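Local atomic coordinates of aldo-keto reductase family 1 member C1 (Caenorhabditis elegans, PDB entry 1QWK), a protein that probably acts as an NADPH-dependent reductase of aldoses and related carbonyl compounds. Residues A117-D122 with T305-D310; W155-I160 with Q184-D189; Q175-L180 with R297-D302; S227-Q232 with T244-L249. All blocks are in the same frame, centred on the assembly; numbering follows the deposited sequence.

Contact 1 (A117-D122 with T305-D310)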
loop_
_atom_site.group_PDB
_atom_site.type_symbol
_atom_site.label_atom_id
_atom_site.label_comp_id
_atom_site.label_asym_id
_atom_site.label_seq_id
_atom_site.Cartn_x
_atom_site.Cartn_y
_atom_site.Cartn_z
ATOM N N ALA A 117 15.137 -2.599 -6.569
ATOM C CA ALA A 117 15.920 -3.200 -7.652
ATOM C C ALA A 117 15.545 -2.802 -9.079
ATOM O O ALA A 117 14.436 -3.078 -9.533
ATOM C CB ALA A 117 15.859 -4.712 -7.518
ATOM N N ALA A 118 16.487 -2.181 -9.788
ATOM C CA ALA A 118 16.257 -1.746 -11.163
ATOM C C ALA A 118 16.471 -2.872 -12.180
ATOM O O ALA A 118 17.341 -3.726 -12.010
ATOM C CB ALA A 118 17.174 -0.565 -11.496
ATOM N N PHE A 119 15.665 -2.846 -13.239
ATOM C CA PHE A 119 15.717 -3.830 -14.323
ATOM C C PHE A 119 15.577 -3.103 -15.655
ATOM O O PHE A 119 15.249 -1.915 -15.693
ATOM C CB PHE A 119 14.552 -4.825 -14.216
ATOM C CG PHE A 119 14.729 -5.892 -13.169
ATOM C CD1 PHE A 119 14.994 -7.209 -13.541
ATOM C CD2 PHE A 119 14.578 -5.601 -11.822
ATOM C CE1 PHE A 119 15.103 -8.216 -12.579
ATOM C CE2 PHE A 119 14.687 -6.599 -10.855
ATOM C CZ PHE A 119 14.945 -7.908 -11.237
ATOM N N ASN A 120 15.827 -3.814 -16.752
ATOM C CA ASN A 120 15.660 -3.219 -18.074
ATOM C C ASN A 120 14.179 -3.409 -18.427
ATOM O O ASN A 120 13.421 -3.939 -17.621
ATOM C CB ASN A 120 16.577 -3.902 -19.099
ATOM C CG ASN A 120 16.232 -5.359 -19.327
ATOM O OD1 ASN A 120 15.636 -6.015 -18.475
ATOM N ND2 ASN A 120 16.629 -5.879 -20.486
ATOM N N ASP A 121 13.779 -2.982 -19.623
ATOM C CA ASP A 121 12.389 -3.055 -20.088
ATOM C C ASP A 121 11.605 -4.356 -19.887
ATOM O O ASP A 121 10.486 -4.334 -19.370
ATOM C CB ASP A 121 12.317 -2.676 -21.571
ATOM C CG ASP A 121 12.756 -1.246 -21.834
ATOM O OD1 ASP A 121 13.887 -0.884 -21.439
ATOM O OD2 ASP A 121 11.975 -0.483 -22.445
ATOM N N ASP A 122 12.160 -5.487 -20.306
ATOM C CA ASP A 122 11.431 -6.744 -20.159
ATOM C C ASP A 122 11.907 -7.546 -18.959
ATOM O O ASP A 122 11.617 -8.739 -18.835
ATOM C CB ASP A 122 11.563 -7.581 -21.431
ATOM C CG ASP A 122 12.922 -8.216 -21.565
ATOM O OD1 ASP A 122 13.929 -7.515 -21.341
ATOM O OD2 ASP A 122 12.979 -9.419 -21.902
ATOM N N THR A 305 15.470 -12.027 -6.787
ATOM C CA THR A 305 16.522 -12.983 -6.444
ATOM C C THR A 305 17.770 -12.809 -7.321
ATOM O O THR A 305 17.681 -12.827 -8.546
ATOM C CB THR A 305 16.008 -14.437 -6.593
ATOM O OG1 THR A 305 14.822 -14.602 -5.809
ATOM C CG2 THR A 305 17.061 -15.434 -6.114
ATOM N N GLY A 306 18.927 -12.638 -6.685
ATOM C CA GLY A 306 20.161 -12.480 -7.435
ATOM C C GLY A 306 20.547 -11.049 -7.747
ATOM O O GLY A 306 21.684 -10.771 -8.131
ATOM N N HIS A 307 19.604 -10.130 -7.584
ATOM C CA HIS A 307 19.865 -8.726 -7.853
ATOM C C HIS A 307 20.658 -8.169 -6.676
ATOM O O HIS A 307 20.364 -8.483 -5.523
ATOM C CB HIS A 307 18.535 -7.980 -8.011
ATOM C CG HIS A 307 18.674 -6.603 -8.577
ATOM N ND1 HIS A 307 19.274 -5.570 -7.891
ATOM C CD2 HIS A 307 18.277 -6.086 -9.764
ATOM C CE1 HIS A 307 19.238 -4.472 -8.629
ATOM N NE2 HIS A 307 18.636 -4.761 -9.771
ATOM N N PRO A 308 21.679 -7.343 -6.950
ATOM C CA PRO A 308 22.482 -6.770 -5.865
ATOM C C PRO A 308 21.684 -5.962 -4.841
ATOM O O PRO A 308 22.119 -5.797 -3.702
ATOM C CB PRO A 308 23.536 -5.940 -6.605
ATOM C CG PRO A 308 22.865 -5.588 -7.899
ATOM C CD PRO A 308 22.136 -6.858 -8.265
ATOM N N GLU A 309 20.519 -5.456 -5.237
ATOM C CA GLU A 309 19.692 -4.702 -4.301
ATOM C C GLU A 309 18.427 -5.469 -3.895
ATOM O O GLU A 309 17.386 -4.872 -3.613
ATOM C CB GLU A 309 19.327 -3.329 -4.886
ATOM C CG GLU A 309 20.529 -2.385 -5.055
ATOM C CD GLU A 309 21.013 -1.762 -3.749
ATOM O OE1 GLU A 309 20.649 -2.249 -2.654
ATOM O OE2 GLU A 309 21.781 -0.770 -3.811
ATOM N N ASP A 310 18.518 -6.796 -3.875
ATOM C CA ASP A 310 17.386 -7.620 -3.455
ATOM C C ASP A 310 17.188 -7.335 -1.966
ATOM O O ASP A 310 18.024 -7.696 -1.141
ATOM C CB ASP A 310 17.699 -9.106 -3.675
ATOM C CG ASP A 310 16.615 -10.018 -3.135
ATOM O OD1 ASP A 310 15.548 -9.509 -2.715
ATOM O OD2 ASP A 310 16.823 -11.250 -3.136
#
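H307 lays its imidazole over A117 and reaches A118 and F119, a buried contact between the C-terminal tail and the loop that follows barrel strand 110-113. One ring face rests on the A117 methyl: CB lies 3.4 Å from the centroid of the H307 ring and almost on the ring normal, a CH-pi contact over the face. Standing anti to the backbone N (chi1 -167°), CG carries the ring across to segment 117-122. NE2 of H307 donates to O of A118 at 2.8 Å, a somewhat bent bond (144°) whose acceptor sits at the ring edge. ND1 of H307 accepts from N of E309 at 2.9 Å, in the ring plane and much straighter. This pairing fits a neutral ring protonated on NE2, and it fixes the ring's rotation. The turn from H307 to D310 is of type I, closed by N of D310 on O of H307. F119 comes in obliquely, its CE2 3.8 Å from CD2 of H307, and H126 meets both rings. E309 sends its carboxylate off to R162. Such a tail, folded back over the loops at the C-terminal ends of the strands, belongs to the aldo-keto reductase form of the TIM barrel.

Contact 2 (W155-I160 with Q184-D189)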
loop_
_atom_site.group_PDB
_atom_site.type_symbol
_atom_site.label_atom_id
_atom_site.label_comp_id
_atom_site.label_asym_id
_atom_site.label_seq_id
_atom_site.Cartn_x
_atom_site.Cartn_y
_atom_site.Cartn_z
ATOM N N TRP A 155 11.590 -2.000 0.446
ATOM C CA TRP A 155 12.996 -1.729 0.718
ATOM C C TRP A 155 13.255 -2.224 2.138
ATOM O O TRP A 155 12.334 -2.239 2.962
ATOM C CB TRP A 155 13.277 -0.226 0.686
ATOM C CG TRP A 155 13.384 0.397 -0.680
ATOM C CD1 TRP A 155 12.616 0.127 -1.780
ATOM C CD2 TRP A 155 14.268 1.464 -1.058
ATOM N NE1 TRP A 155 12.969 0.965 -2.817
ATOM C CE2 TRP A 155 13.982 1.790 -2.401
ATOM C CE3 TRP A 155 15.276 2.175 -0.390
ATOM C CZ2 TRP A 155 14.667 2.800 -3.093
ATOM C CZ3 TRP A 155 15.959 3.184 -1.077
ATOM C CH2 TRP A 155 15.650 3.484 -2.419
ATOM N N ASN A 156 14.488 -2.629 2.440
ATOM C CA ASN A 156 14.780 -3.060 3.805
ATOM C C ASN A 156 15.363 -1.872 4.575
ATOM O O ASN A 156 15.631 -0.823 3.989
ATOM C CB ASN A 156 15.731 -4.274 3.845
ATOM C CG ASN A 156 17.095 -3.997 3.241
ATOM O OD1 ASN A 156 17.704 -2.961 3.487
ATOM N ND2 ASN A 156 17.593 -4.949 2.458
ATOM N N ASN A 157 15.543 -2.030 5.882
ATOM C CA ASN A 157 16.058 -0.952 6.723
ATOM C C ASN A 157 17.405 -0.397 6.279
ATOM O O ASN A 157 17.617 0.816 6.312
ATOM C CB ASN A 157 16.170 -1.407 8.178
ATOM C CG ASN A 157 14.825 -1.743 8.794
ATOM O OD1 ASN A 157 13.772 -1.495 8.203
ATOM N ND2 ASN A 157 14.855 -2.304 9.998
ATOM N N ASP A 158 18.319 -1.273 5.873
ATOM C CA ASP A 158 19.644 -0.835 5.449
ATOM C C ASP A 158 19.584 0.026 4.193
ATOM O O ASP A 158 20.325 1.002 4.066
ATOM C CB ASP A 158 20.555 -2.042 5.206
ATOM C CG ASP A 158 20.797 -2.849 6.464
ATOM O OD1 ASP A 158 21.130 -2.243 7.506
ATOM O OD2 ASP A 158 20.658 -4.090 6.416
ATOM N N GLN A 159 18.699 -0.332 3.267
ATOM C CA GLN A 159 18.554 0.429 2.030
ATOM C C GLN A 159 17.970 1.806 2.333
ATOM O O GLN A 159 18.401 2.815 1.764
ATOM C CB GLN A 159 17.669 -0.338 1.035
ATOM C CG GLN A 159 18.334 -1.629 0.540
ATOM C CD GLN A 159 17.417 -2.503 -0.290
ATOM O OE1 GLN A 159 16.291 -2.797 0.114
ATOM N NE2 GLN A 159 17.906 -2.950 -1.442
ATOM N N ILE A 160 16.994 1.859 3.232
ATOM C CA ILE A 160 16.407 3.142 3.594
ATOM C C ILE A 160 17.458 4.011 4.284
ATOM O O ILE A 160 17.553 5.212 4.016
ATOM C CB ILE A 160 15.180 2.964 4.508
ATOM C CG1 ILE A 160 14.068 2.268 3.719
ATOM C CG2 ILE A 160 14.706 4.324 5.027
ATOM C CD1 ILE A 160 12.823 1.941 4.531
ATOM N N GLN A 184 6.024 -7.205 11.173
ATOM C CA GLN A 184 7.081 -6.268 10.810
ATOM C C GLN A 184 7.415 -5.321 11.973
ATOM O O GLN A 184 7.522 -4.106 11.789
ATOM C CB GLN A 184 6.650 -5.460 9.581
ATOM C CG GLN A 184 6.467 -6.309 8.325
ATOM C CD GLN A 184 7.611 -6.162 7.339
ATOM O OE1 GLN A 184 8.786 -6.228 7.709
ATOM N NE2 GLN A 184 7.273 -5.974 6.070
ATOM N N HIS A 185 7.580 -5.874 13.172
ATOM C CA HIS A 185 7.902 -5.053 14.337
ATOM C C HIS A 185 9.191 -4.260 14.140
ATOM O O HIS A 185 9.252 -3.070 14.451
ATOM C CB HIS A 185 8.034 -5.923 15.591
ATOM C CG HIS A 185 6.752 -6.567 16.015
ATOM N ND1 HIS A 185 5.660 -5.843 16.443
ATOM C CD2 HIS A 185 6.381 -7.868 16.062
ATOM C CE1 HIS A 185 4.672 -6.671 16.732
ATOM N NE2 HIS A 185 5.084 -7.905 16.509
ATOM N N ASP A 186 10.218 -4.923 13.619
ATOM C CA ASP A 186 11.511 -4.285 13.394
ATOM C C ASP A 186 11.430 -3.121 12.407
ATOM O O ASP A 186 11.981 -2.050 12.657
ATOM C CB ASP A 186 12.524 -5.316 12.887
ATOM C CG ASP A 186 13.933 -4.757 12.798
ATOM O OD1 ASP A 186 14.486 -4.364 13.848
ATOM O OD2 ASP A 186 14.489 -4.709 11.681
ATOM N N HIS A 187 10.744 -3.328 11.288
ATOM C CA HIS A 187 10.632 -2.272 10.285
ATOM C C HIS A 187 9.864 -1.063 10.807
ATOM O O HIS A 187 10.296 0.077 10.625
ATOM C CB HIS A 187 9.957 -2.798 9.016
ATOM C CG HIS A 187 9.923 -1.802 7.896
ATOM N ND1 HIS A 187 11.065 -1.331 7.285
ATOM C CD2 HIS A 187 8.885 -1.200 7.268
ATOM C CE1 HIS A 187 10.732 -0.483 6.327
ATOM N NE2 HIS A 187 9.415 -0.387 6.296
ATOM N N VAL A 188 8.732 -1.309 11.459
ATOM C CA VAL A 188 7.922 -0.219 11.995
ATOM C C VAL A 188 8.703 0.575 13.038
ATOM O O VAL A 188 8.654 1.802 13.050
ATOM C CB VAL A 188 6.603 -0.754 12.610
ATOM C CG1 VAL A 188 5.812 0.386 13.247
ATOM C CG2 VAL A 188 5.771 -1.423 11.531
ATOM N N ASP A 189 9.424 -0.118 13.914
ATOM C CA ASP A 189 10.212 0.581 14.925
ATOM C C ASP A 189 11.303 1.416 14.261
ATOM O O ASP A 189 11.574 2.539 14.683
ATOM C CB ASP A 189 10.821 -0.412 15.915
ATOM C CG ASP A 189 9.775 -1.021 16.829
ATOM O OD1 ASP A 189 8.890 -0.274 17.297
ATOM O OD2 ASP A 189 9.832 -2.240 17.090
#
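D186 is the first residue of 184-189 to meet the other segment, just after Q184, the N-cap residue of helix 185-193. Its OD2 comes within 3.0 Å of ND2 of N157, but the angle is too poor for a hydrogen bond; amide and carboxylate planes are turned 39° against each other. H187 follows and carries the contact. Its ring swings out to helix 157-164 because CG stands anti to the backbone N (chi1 -175°), and ND1 of H187 donates to OD1 of N157 at 2.9 Å. That bond runs nearly along the C=O axis of the amide, which is close to coplanar with the imidazole, so the amide oxygen meets the imidazole edge nearly in its plane. Next to it, CD1 of I160 abuts the same ring edge, 3.7 Å from CE1 of H187. NE2 of H187 is hydrogen-bonded to OG of S174 on strand 173-177. The contact thus joins two successive helices of the TIM barrel, with that strand between them in the chain. In segment 155-160, a capping box starts helix 157-164: N of Q159 donates to OD1 of N156 at 2.8 Å, and N of N156 to OE1 of Q159 at 2.9 Å. The chemistry sets the sense of the N157 amide: its oxygen faces an N-H and its NH2 faces a carboxylate, whereas the flipped amide would bring like against like. The H187 proton is placed on ND1, so in a neutral ring NE2 would be left to accept.

Contact 3 (Q175-L180 with R297-D302)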
loop_
_atom_site.group_PDB
_atom_site.type_symbol
_atom_site.label_atom_id
_atom_site.label_comp_id
_atom_site.label_asym_id
_atom_site.label_seq_id
_atom_site.Cartn_x
_atom_site.Cartn_y
_atom_site.Cartn_z
ATOM N N GLN A 175 6.103 1.673 2.160
ATOM C CA GLN A 175 4.952 0.803 1.979
ATOM C C GLN A 175 5.437 -0.633 1.906
ATOM O O GLN A 175 6.209 -0.996 1.015
ATOM C CB GLN A 175 4.189 1.158 0.699
ATOM C CG GLN A 175 2.912 0.349 0.525
ATOM C CD GLN A 175 2.098 0.754 -0.692
ATOM O OE1 GLN A 175 1.782 1.935 -0.887
ATOM N NE2 GLN A 175 1.732 -0.227 -1.502
ATOM N N VAL A 176 4.988 -1.453 2.850
ATOM C CA VAL A 176 5.403 -2.849 2.894
ATOM C C VAL A 176 4.262 -3.781 3.282
ATOM O O VAL A 176 3.200 -3.342 3.724
ATOM C CB VAL A 176 6.534 -3.058 3.931
ATOM C CG1 VAL A 176 7.762 -2.240 3.554
ATOM C CG2 VAL A 176 6.044 -2.669 5.326
ATOM N N GLU A 177 4.494 -5.075 3.094
ATOM C CA GLU A 177 3.521 -6.087 3.472
ATOM C C GLU A 177 3.466 -6.037 4.994
ATOM O O GLU A 177 4.499 -6.110 5.653
ATOM C CB GLU A 177 3.991 -7.477 3.038
ATOM C CG GLU A 177 3.024 -8.585 3.431
ATOM C CD GLU A 177 3.575 -9.978 3.172
ATOM O OE1 GLU A 177 4.529 -10.107 2.375
ATOM O OE2 GLU A 177 3.032 -10.945 3.760
ATOM N N LEU A 178 2.270 -5.897 5.552
ATOM C CA LEU A 178 2.131 -5.850 6.998
ATOM C C LEU A 178 0.725 -6.256 7.407
ATOM O O LEU A 178 -0.261 -5.651 6.991
ATOM C CB LEU A 178 2.447 -4.444 7.532
ATOM C CG LEU A 178 2.618 -4.294 9.053
ATOM C CD1 LEU A 178 3.423 -3.035 9.350
ATOM C CD2 LEU A 178 1.259 -4.251 9.751
ATOM N N HIS A 179 0.646 -7.305 8.213
ATOM C CA HIS A 179 -0.624 -7.808 8.714
ATOM C C HIS A 179 -0.331 -8.605 9.976
ATOM O O HIS A 179 0.832 -8.800 10.322
ATOM C CB HIS A 179 -1.352 -8.663 7.662
ATOM C CG HIS A 179 -0.497 -9.706 7.008
ATOM N ND1 HIS A 179 0.428 -9.404 6.033
ATOM C CD2 HIS A 179 -0.454 -11.051 7.163
ATOM C CE1 HIS A 179 1.001 -10.518 5.611
ATOM N NE2 HIS A 179 0.482 -11.532 6.280
ATOM N N LEU A 180 -1.370 -9.045 10.675
ATOM C CA LEU A 180 -1.171 -9.776 11.925
ATOM C C LEU A 180 -0.168 -10.916 11.842
ATOM O O LEU A 180 0.674 -11.070 12.730
ATOM C CB LEU A 180 -2.500 -10.317 12.447
ATOM C CG LEU A 180 -2.413 -11.016 13.813
ATOM C CD1 LEU A 180 -1.844 -10.058 14.856
ATOM C CD2 LEU A 180 -3.799 -11.491 14.218
ATOM N N ARG A 297 6.262 -14.145 5.559
ATOM C CA ARG A 297 6.111 -13.234 4.431
ATOM C C ARG A 297 5.338 -13.923 3.303
ATOM O O ARG A 297 5.724 -14.999 2.845
ATOM C CB ARG A 297 7.493 -12.804 3.936
ATOM C CG ARG A 297 7.474 -11.725 2.873
ATOM C CD ARG A 297 8.864 -11.508 2.303
ATOM N NE ARG A 297 9.832 -11.028 3.286
ATOM C CZ ARG A 297 9.878 -9.786 3.759
ATOM N NH1 ARG A 297 8.998 -8.881 3.352
ATOM N NH2 ARG A 297 10.832 -9.430 4.614
ATOM N N LEU A 298 4.249 -13.301 2.857
ATOM C CA LEU A 298 3.419 -13.858 1.788
ATOM C C LEU A 298 3.861 -13.406 0.404
ATOM O O LEU A 298 3.702 -14.130 -0.580
ATOM C CB LEU A 298 1.954 -13.456 1.986
ATOM C CG LEU A 298 1.268 -13.898 3.282
ATOM C CD1 LEU A 298 -0.173 -13.399 3.305
ATOM C CD2 LEU A 298 1.312 -15.414 3.383
ATOM N N PHE A 299 4.395 -12.196 0.329
ATOM C CA PHE A 299 4.854 -11.637 -0.938
ATOM C C PHE A 299 6.376 -11.607 -0.974
ATOM O O PHE A 299 7.011 -10.654 -0.524
ATOM C CB PHE A 299 4.274 -10.235 -1.103
ATOM C CG PHE A 299 2.782 -10.225 -1.279
ATOM C CD1 PHE A 299 2.219 -10.306 -2.547
ATOM C CD2 PHE A 299 1.938 -10.172 -0.176
ATOM C CE1 PHE A 299 0.833 -10.332 -2.718
ATOM C CE2 PHE A 299 0.550 -10.197 -0.334
ATOM C CZ PHE A 299 -0.002 -10.278 -1.608
ATOM N N LEU A 300 6.950 -12.664 -1.532
ATOM C CA LEU A 300 8.393 -12.812 -1.613
ATOM C C LEU A 300 9.082 -11.951 -2.672
ATOM O O LEU A 300 10.297 -11.769 -2.615
ATOM C CB LEU A 300 8.730 -14.285 -1.860
ATOM C CG LEU A 300 8.052 -15.278 -0.908
ATOM C CD1 LEU A 300 8.423 -16.698 -1.302
ATOM C CD2 LEU A 300 8.469 -14.988 0.521
ATOM N N GLN A 301 8.319 -11.425 -3.629
ATOM C CA GLN A 301 8.890 -10.606 -4.698
ATOM C C GLN A 301 10.185 -11.284 -5.165
ATOM O O GLN A 301 11.218 -10.626 -5.325
ATOM C CB GLN A 301 9.206 -9.190 -4.182
ATOM C CG GLN A 301 8.072 -8.522 -3.403
ATOM C CD GLN A 301 6.832 -8.250 -4.252
ATOM O OE1 GLN A 301 6.813 -8.520 -5.455
ATOM N NE2 GLN A 301 5.789 -7.709 -3.622
ATOM N N ASP A 302 10.119 -12.599 -5.389
ATOM C CA ASP A 302 11.301 -13.379 -5.772
ATOM C C ASP A 302 11.957 -13.090 -7.116
ATOM O O ASP A 302 13.026 -13.629 -7.405
ATOM C CB ASP A 302 11.031 -14.889 -5.638
ATOM C CG ASP A 302 9.893 -15.373 -6.507
ATOM O OD1 ASP A 302 9.664 -14.794 -7.584
ATOM O OD2 ASP A 302 9.237 -16.361 -6.112
HETATM O O HOH W 1 6.744 -8.718 1.475
#
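E177, at the end of barrel strand 173-177, passes F299 of the irregular segment 297-302 with their CA atoms 7.2 Å apart and no backbone-to-backbone bond between the segments. The gap is bridged by the E177 side chain, which runs out extended with CG anti to the backbone N (chi1 179°). Its carboxylate takes two successive backbone N-H groups: N of F299 reaches OE1 of E177 at 2.9 Å, coming from above the carboxylate plane, and N of L298 reaches OE2, which is less surely placed. A water adds a third grip, donating to OE1 of E177 at 2.8 Å and to O of F299, while accepting from NH1 of R297 at 2.9 Å. The guanidinium of R297 is thus linked to the carboxylate through this water and salt-bridges E315, while CG of R297 touches OE1 of E177 directly, at 3.4 Å. The F299 ring presents its edge to the carboxylate, the two planes nearly perpendicular at 87°. L298 leans on the ring of H179. A leucine in place of E177 would probably leave the N-H groups of L298 and F299 without their acceptors and the water short of one partner. Strand 173-177 runs between strands 150-153 and 197-201, Y201 touching E177; F299 packs against W24, while V176 and L178 lean on helix 185-193.

Contact 4 (S227-Q232 with T244-L249)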
loop_
_atom_site.group_PDB
_atom_site.type_symbol
_atom_site.label_atom_id
_atom_site.label_comp_id
_atom_site.label_asym_id
_atom_site.label_seq_id
_atom_site.Cartn_x
_atom_site.Cartn_y
_atom_site.Cartn_z
ATOM N N SER A 227 -5.427 -18.703 8.288
ATOM C CA SER A 227 -5.148 -17.321 7.921
ATOM C C SER A 227 -5.376 -16.358 9.072
ATOM O O SER A 227 -5.938 -16.728 10.104
ATOM C CB SER A 227 -6.080 -16.931 6.786
ATOM O OG SER A 227 -7.426 -17.077 7.218
ATOM N N ASP A 228 -4.964 -15.109 8.867
ATOM C CA ASP A 228 -5.127 -14.050 9.863
ATOM C C ASP A 228 -6.610 -13.902 10.221
ATOM O O ASP A 228 -6.967 -13.718 11.383
ATOM C CB ASP A 228 -4.645 -12.696 9.308
ATOM C CG ASP A 228 -3.288 -12.766 8.634
ATOM O OD1 ASP A 228 -3.086 -13.632 7.753
ATOM O OD2 ASP A 228 -2.423 -11.926 8.970
ATOM N N LEU A 229 -7.469 -13.963 9.207
ATOM C CA LEU A 229 -8.909 -13.815 9.402
ATOM C C LEU A 229 -9.551 -14.910 10.250
ATOM O O LEU A 229 -10.639 -14.715 10.796
ATOM C CB LEU A 229 -9.618 -13.741 8.046
ATOM C CG LEU A 229 -9.436 -12.430 7.273
ATOM C CD1 LEU A 229 -9.785 -12.642 5.804
ATOM C CD2 LEU A 229 -10.316 -11.346 7.890
ATOM N N GLN A 230 -8.887 -16.055 10.362
ATOM C CA GLN A 230 -9.424 -17.164 11.144
ATOM C C GLN A 230 -8.707 -17.361 12.471
ATOM O O GLN A 230 -8.958 -18.342 13.174
ATOM C CB GLN A 230 -9.359 -18.465 10.339
ATOM C CG GLN A 230 -10.224 -18.490 9.088
ATOM C CD GLN A 230 -11.688 -18.236 9.379
ATOM O OE1 GLN A 230 -12.196 -18.600 10.440
ATOM N NE2 GLN A 230 -12.382 -17.622 8.425
ATOM N N ASP A 231 -7.814 -16.437 12.814
ATOM C CA ASP A 231 -7.081 -16.517 14.078
ATOM C C ASP A 231 -8.093 -16.523 15.220
ATOM O O ASP A 231 -9.038 -15.731 15.223
ATOM C CB ASP A 231 -6.147 -15.312 14.229
ATOM C CG ASP A 231 -5.406 -15.311 15.552
ATOM O OD1 ASP A 231 -4.323 -15.926 15.636
ATOM O OD2 ASP A 231 -5.919 -14.707 16.515
ATOM N N GLN A 232 -7.897 -17.414 16.189
ATOM C CA GLN A 232 -8.819 -17.530 17.318
ATOM C C GLN A 232 -8.990 -16.226 18.086
ATOM O O GLN A 232 -10.103 -15.872 18.463
ATOM C CB GLN A 232 -8.347 -18.630 18.280
ATOM C CG GLN A 232 -9.381 -19.019 19.338
ATOM C CD GLN A 232 -9.418 -18.070 20.531
ATOM O OE1 GLN A 232 -10.362 -18.091 21.325
ATOM N NE2 GLN A 232 -8.382 -17.248 20.670
ATOM N N THR A 244 -16.420 -7.131 12.374
ATOM C CA THR A 244 -16.060 -8.311 11.594
ATOM C C THR A 244 -14.569 -8.575 11.733
ATOM O O THR A 244 -13.801 -7.677 12.092
ATOM C CB THR A 244 -16.370 -8.134 10.092
ATOM O OG1 THR A 244 -15.457 -7.184 9.533
ATOM C CG2 THR A 244 -17.797 -7.636 9.891
ATOM N N PRO A 245 -14.140 -9.819 11.471
ATOM C CA PRO A 245 -12.722 -10.179 11.566
ATOM C C PRO A 245 -11.850 -9.256 10.720
ATOM O O PRO A 245 -10.763 -8.857 11.139
ATOM C CB PRO A 245 -12.707 -11.615 11.059
ATOM C CG PRO A 245 -14.010 -12.145 11.604
ATOM C CD PRO A 245 -14.976 -11.022 11.289
ATOM N N ALA A 246 -12.330 -8.923 9.523
ATOM C CA ALA A 246 -11.588 -8.035 8.638
ATOM C C ALA A 246 -11.416 -6.654 9.271
ATOM O O ALA A 246 -10.328 -6.077 9.235
ATOM C CB ALA A 246 -12.302 -7.908 7.291
ATOM N N GLN A 247 -12.482 -6.119 9.852
ATOM C CA GLN A 247 -12.389 -4.807 10.481
ATOM C C GLN A 247 -11.400 -4.834 11.643
ATOM O O GLN A 247 -10.696 -3.856 11.893
ATOM C CB GLN A 247 -13.780 -4.351 10.932
ATOM C CG GLN A 247 -14.736 -4.247 9.753
ATOM C CD GLN A 247 -16.174 -4.003 10.153
ATOM O OE1 GLN A 247 -16.643 -4.503 11.174
ATOM N NE2 GLN A 247 -16.892 -3.249 9.331
ATOM N N VAL A 248 -11.330 -5.963 12.339
ATOM C CA VAL A 248 -10.396 -6.097 13.450
ATOM C C VAL A 248 -8.953 -6.098 12.921
ATOM O O VAL A 248 -8.076 -5.460 13.502
ATOM C CB VAL A 248 -10.668 -7.391 14.255
ATOM C CG1 VAL A 248 -9.561 -7.619 15.276
ATOM C CG2 VAL A 248 -12.012 -7.280 14.972
ATOM N N LEU A 249 -8.705 -6.805 11.819
ATOM C CA LEU A 249 -7.360 -6.841 11.240
ATOM C C LEU A 249 -6.923 -5.458 10.753
ATOM O O LEU A 249 -5.756 -5.084 10.876
ATOM C CB LEU A 249 -7.302 -7.832 10.075
ATOM C CG LEU A 249 -7.402 -9.312 10.453
ATOM C CD1 LEU A 249 -7.341 -10.152 9.188
ATOM C CD2 LEU A 249 -6.265 -9.690 11.402
#
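L229 pushes its CD2 methyl into the first turn of helix 245-255, in a hollow lined by P245, A246 and L249. CB of P245 and CB of A246, each 4.0 Å from CD2 of L229, form two adjoining walls. The floor is backbone, N of A246 standing 3.5 Å from the same methyl. L249 closes the hollow, and here the fit is tight: CD1 of L249 is 3.5 Å from CD2 of L229, nearer than usual for two carbons, with the two side chains crossing at about a right angle. The fork of L249 is itself a bump. With CG beside the backbone N (chi1 -70°), it reaches across so that CD1 of L249 lies against CG of L229 and, at 3.7 Å, against CB of D228. The short 3-10 turn 228-230 thus offers a dent between two neighbouring residues, and O of L229 rests on CB of P245 at its lip. An alanine at L249 would probably leave a gap between L229 and D228, with the L229 methyl free to shift. Polar ends turn elsewhere: D228 gives its carboxylate to N of Y181, and T244 and Q247 form a capping box at the start of the helix. The contact packs the loop before helix 232-241 on the start of helix 245-255, away from the predicted active site; L235 touches P245. Mainly hydrocarbon meets hydrocarbon, with N of A246 and O of L229 in van der Waals touch, and no hydrogen bond crosses to set direction.

Overall arrangement
The four contacts form a row across the barrel. Contact 1 joins contact 2 where O of E309 meets NE2 of Q159 at 2.9 Å. Contact 2 reaches contact 3 where NE2 of Q184 lies 2.8 Å from O of E177. Contact 3 abuts contact 4 through CB of L180, 4.0 Å from CD2 of L249. The centres of contacts 1 and 4 are about 35 Å apart. Contacts 1 and 3 share the C-terminal tail. Contacts 2 and 3 come nearest the predicted site: the side chain of W155 is about 7 Å from that of H114, the predicted substrate-binding residue, and that of F299 about 9 Å from that of Y52, the predicted proton donor. Contact 4 lies away from it.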